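Local structure of aldo-keto reductase AKR2E4 (3WCZ) at residues L246-L254 / Q276-N286. The protein reduces 3-dehydroecdysone with NADPH as cosubstrate and may thereby help to regulate moulting in the silkworm. Sequence-based numbering, arbitrary orientation.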
loop_
_atom_site.group_PDB
_atom_site.type_symbol
_atom_site.label_atom_id
_atom_site.label_comp_id
_atom_site.label_asym_id
_atom_site.label_seq_id
_atom_site.Cartn_x
_atom_site.Cartn_y
_atom_site.Cartn_z
ATOM N N LEU A 246 3.581 0.620 13.355
ATOM C CA LEU A 246 3.828 1.432 12.169
ATOM C C LEU A 246 5.262 1.995 12.181
ATOM O O LEU A 246 5.933 2.032 11.127
ATOM C CB LEU A 246 2.795 2.542 12.078
ATOM C CG LEU A 246 1.363 2.066 11.926
ATOM C CD1 LEU A 246 0.405 3.224 11.992
ATOM C CD2 LEU A 246 1.150 1.311 10.613
ATOM N N ARG A 247 5.764 2.419 13.338
ATOM C CA ARG A 247 7.119 2.951 13.414
ATOM C C ARG A 247 8.132 1.851 13.091
ATOM O O ARG A 247 9.164 2.118 12.457
ATOM C CB ARG A 247 7.393 3.551 14.795
ATOM C CG ARG A 247 8.815 4.157 14.933
ATOM C CD ARG A 247 9.034 5.417 14.114
ATOM N NE ARG A 247 10.414 5.471 13.647
ATOM C CZ ARG A 247 10.943 6.492 12.974
ATOM N NH1 ARG A 247 10.252 7.588 12.749
ATOM N NH2 ARG A 247 12.203 6.421 12.552
ATOM N N TYR A 248 7.859 0.621 13.502
ATOM C CA TYR A 248 8.713 -0.524 13.150
ATOM C C TYR A 248 8.916 -0.563 11.632
ATOM O O TYR A 248 10.039 -0.728 11.128
ATOM C CB TYR A 248 8.063 -1.812 13.684
ATOM C CG TYR A 248 8.456 -3.096 12.984
ATOM C CD1 TYR A 248 9.691 -3.685 13.182
ATOM C CD2 TYR A 248 7.568 -3.716 12.113
ATOM C CE1 TYR A 248 10.052 -4.839 12.510
ATOM C CE2 TYR A 248 7.917 -4.867 11.458
ATOM C CZ TYR A 248 9.152 -5.415 11.643
ATOM O OH TYR A 248 9.500 -6.576 10.990
ATOM N N LEU A 249 7.823 -0.403 10.882
ATOM C CA LEU A 249 7.933 -0.437 9.440
ATOM C C LEU A 249 8.735 0.755 8.899
ATOM O O LEU A 249 9.601 0.587 8.010
ATOM C CB LEU A 249 6.531 -0.506 8.817
ATOM C CG LEU A 249 5.748 -1.768 9.215
ATOM C CD1 LEU A 249 4.292 -1.642 8.850
ATOM C CD2 LEU A 249 6.365 -3.010 8.618
ATOM N N ILE A 250 8.470 1.942 9.433
ATOM C CA ILE A 250 9.236 3.137 9.081
ATOM C C ILE A 250 10.742 2.893 9.313
ATOM O O ILE A 250 11.588 3.285 8.496
ATOM C CB ILE A 250 8.751 4.376 9.885
ATOM C CG1 ILE A 250 7.303 4.774 9.553
ATOM C CG2 ILE A 250 9.705 5.552 9.692
ATOM C CD1 ILE A 250 7.157 5.386 8.200
ATOM N N ASP A 251 11.113 2.328 10.462
ATOM C CA ASP A 251 12.519 2.087 10.763
ATOM C C ASP A 251 13.178 1.026 9.903
ATOM O O ASP A 251 14.414 0.966 9.809
ATOM C CB ASP A 251 12.684 1.751 12.256
ATOM C CG ASP A 251 12.722 2.989 13.130
ATOM O OD1 ASP A 251 13.451 3.927 12.776
ATOM O OD2 ASP A 251 11.960 3.042 14.126
ATOM N N ARG A 252 12.364 0.220 9.226
ATOM C CA ARG A 252 12.853 -0.687 8.197
ATOM C C ARG A 252 12.899 -0.018 6.819
ATOM O O ARG A 252 13.195 -0.687 5.828
ATOM C CB ARG A 252 12.040 -1.974 8.171
ATOM C CG ARG A 252 12.339 -2.863 9.378
ATOM C CD ARG A 252 11.605 -4.174 9.288
ATOM N NE ARG A 252 11.967 -4.887 8.074
ATOM C CZ ARG A 252 11.240 -5.834 7.520
ATOM N NH1 ARG A 252 10.123 -6.229 8.077
ATOM N NH2 ARG A 252 11.615 -6.369 6.375
ATOM N N GLY A 253 12.604 1.279 6.754
ATOM C CA GLY A 253 12.659 2.046 5.518
ATOM C C GLY A 253 11.448 1.882 4.630
ATOM O O GLY A 253 11.540 2.130 3.425
ATOM N N LEU A 254 10.328 1.459 5.191
ATOM C CA LEU A 254 9.112 1.126 4.449
ATOM C C LEU A 254 8.085 2.241 4.575
ATOM O O LEU A 254 8.172 3.103 5.466
ATOM C CB LEU A 254 8.526 -0.180 4.988
ATOM C CG LEU A 254 9.541 -1.302 5.207
ATOM C CD1 LEU A 254 8.865 -2.542 5.765
ATOM C CD2 LEU A 254 10.285 -1.619 3.934
ATOM N N GLN A 276 11.727 6.841 17.591
ATOM C CA GLN A 276 12.153 5.769 16.726
ATOM C C GLN A 276 12.514 4.565 17.549
ATOM O O GLN A 276 12.809 4.670 18.751
ATOM C CB GLN A 276 13.379 6.159 15.889
ATOM C CG GLN A 276 14.662 6.255 16.727
ATOM C CD GLN A 276 15.702 7.127 16.082
ATOM O OE1 GLN A 276 15.724 8.340 16.312
ATOM N NE2 GLN A 276 16.537 6.535 15.243
ATOM N N LEU A 277 12.430 3.392 16.954
ATOM C CA LEU A 277 12.836 2.159 17.621
ATOM C C LEU A 277 14.334 1.923 17.513
ATOM O O LEU A 277 14.991 2.366 16.559
ATOM C CB LEU A 277 12.093 0.979 17.030
ATOM C CG LEU A 277 10.568 1.038 17.078
ATOM C CD1 LEU A 277 9.949 -0.259 16.627
ATOM C CD2 LEU A 277 10.050 1.351 18.457
ATOM N N THR A 278 14.888 1.206 18.470
ATOM C CA THR A 278 16.299 0.870 18.402
ATOM C C THR A 278 16.494 -0.357 17.523
ATOM O O THR A 278 15.533 -1.089 17.210
ATOM C CB THR A 278 16.858 0.530 19.757
ATOM O OG1 THR A 278 16.211 -0.646 20.229
ATOM C CG2 THR A 278 16.652 1.644 20.742
ATOM N N PHE A 279 17.737 -0.634 17.139
ATOM C CA PHE A 279 17.981 -1.815 16.329
ATOM C C PHE A 279 17.575 -3.097 17.068
ATOM O O PHE A 279 17.054 -4.026 16.460
ATOM C CB PHE A 279 19.446 -1.851 15.820
ATOM C CG PHE A 279 20.471 -2.142 16.872
ATOM C CD1 PHE A 279 20.859 -3.457 17.132
ATOM C CD2 PHE A 279 21.116 -1.108 17.558
ATOM C CE1 PHE A 279 21.831 -3.733 18.087
ATOM C CE2 PHE A 279 22.080 -1.383 18.517
ATOM C CZ PHE A 279 22.438 -2.688 18.782
ATOM N N GLU A 280 17.767 -3.141 18.383
ATOM C CA GLU A 280 17.395 -4.329 19.132
ATOM C C GLU A 280 15.861 -4.510 19.163
ATOM O O GLU A 280 15.352 -5.628 19.146
ATOM C CB GLU A 280 17.951 -4.278 20.542
ATOM C CG GLU A 280 19.445 -4.588 20.640
ATOM C CD GLU A 280 19.770 -6.035 20.258
ATOM O OE1 GLU A 280 18.928 -6.932 20.524
ATOM O OE2 GLU A 280 20.866 -6.273 19.698
ATOM N N GLU A 281 15.129 -3.403 19.167
ATOM C CA GLU A 281 13.665 -3.445 19.192
ATOM C C GLU A 281 13.119 -3.886 17.845
ATOM O O GLU A 281 12.204 -4.701 17.783
ATOM C CB GLU A 281 13.095 -2.097 19.621
ATOM C CG GLU A 281 13.403 -1.812 21.090
ATOM C CD GLU A 281 13.252 -0.367 21.472
ATOM O OE1 GLU A 281 13.093 0.528 20.632
ATOM O OE2 GLU A 281 13.285 -0.133 22.706
ATOM N N VAL A 282 13.699 -3.380 16.766
ATOM C CA VAL A 282 13.326 -3.849 15.436
ATOM C C VAL A 282 13.616 -5.341 15.329
ATOM O O VAL A 282 12.803 -6.103 14.807
ATOM C CB VAL A 282 14.058 -3.048 14.350
ATOM C CG1 VAL A 282 13.832 -3.650 12.953
ATOM C CG2 VAL A 282 13.576 -1.626 14.350
ATOM N N ALA A 283 14.775 -5.777 15.802
ATOM C CA ALA A 283 15.105 -7.200 15.779
ATOM C C ALA A 283 14.108 -8.028 16.593
ATOM O O ALA A 283 13.715 -9.129 16.187
ATOM C CB ALA A 283 16.510 -7.421 16.288
ATOM N N ALA A 284 13.664 -7.507 17.736
ATOM C CA ALA A 284 12.714 -8.238 18.561
ATOM C C ALA A 284 11.397 -8.412 17.817
ATOM O O ALA A 284 10.772 -9.475 17.878
ATOM C CB ALA A 284 12.484 -7.513 19.900
ATOM N N ILE A 285 10.942 -7.362 17.146
ATOM C CA ILE A 285 9.694 -7.483 16.421
ATOM C C ILE A 285 9.870 -8.441 15.228
ATOM O O ILE A 285 8.984 -9.254 14.958
ATOM C CB ILE A 285 9.145 -6.107 15.995
ATOM C CG1 ILE A 285 8.774 -5.310 17.245
ATOM C CG2 ILE A 285 7.951 -6.280 15.083
ATOM C CD1 ILE A 285 8.452 -3.856 16.961
ATOM N N ASN A 286 11.025 -8.399 14.575
ATOM C CA ASN A 286 11.295 -9.330 13.475
ATOM C C ASN A 286 11.172 -10.768 13.947
ATOM O O ASN A 286 10.824 -11.636 13.146
ATOM C CB ASN A 286 12.703 -9.128 12.910
ATOM C CG ASN A 286 12.819 -7.922 11.992
ATOM O OD1 ASN A 286 11.837 -7.436 11.446
ATOM N ND2 ASN A 286 14.045 -7.462 11.804
HETATM O O HOH W 1 15.824 3.756 14.430
#
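Tyr248 and Val282 mark the close approach of helices 246-251 and 279-286, whose axes pass 10.3 Å apart at a crossing angle of -112°. CG of Tyr248, anti to the backbone N (chi1 156°), carries the ring obliquely toward the C-terminal end of helix 279-286. Ile285 CG2 sits over one ring face, a CH-pi contact 3.5 Å from the centroid, while Val282 CG1 packs near CE1. A phenol suits this place: its OH gives Asn286 OD1 a short hydrogen bond (2.5 Å), nearly along the C=O axis, and accepts from Arg252 NH1, which also binds Thr188 O. A phenylalanine here would probably leave Asn286 OD1 without this donor and Arg252 NH1 without one of its acceptors.

Just ahead of helix 279-286, Leu277 N donates to Asp251 OD2 (2.9 Å, 162°), opposite Arg247 NE across the carboxylate plane. Aspartate suits because its two oxygens serve this N-H, the side-on arginine (NH2 on OD1) and a water shared with Gln276 NE2 and Leu277 O. Leucine suits because methyl CD1 packs on Tyr248 CA (3.7 Å) and CB. In this TIM barrel, helix 241-251 leads into the last strand, 255-256; Leu277 and Ile285 also touch helix 228-237, Asn286 helix 190-198.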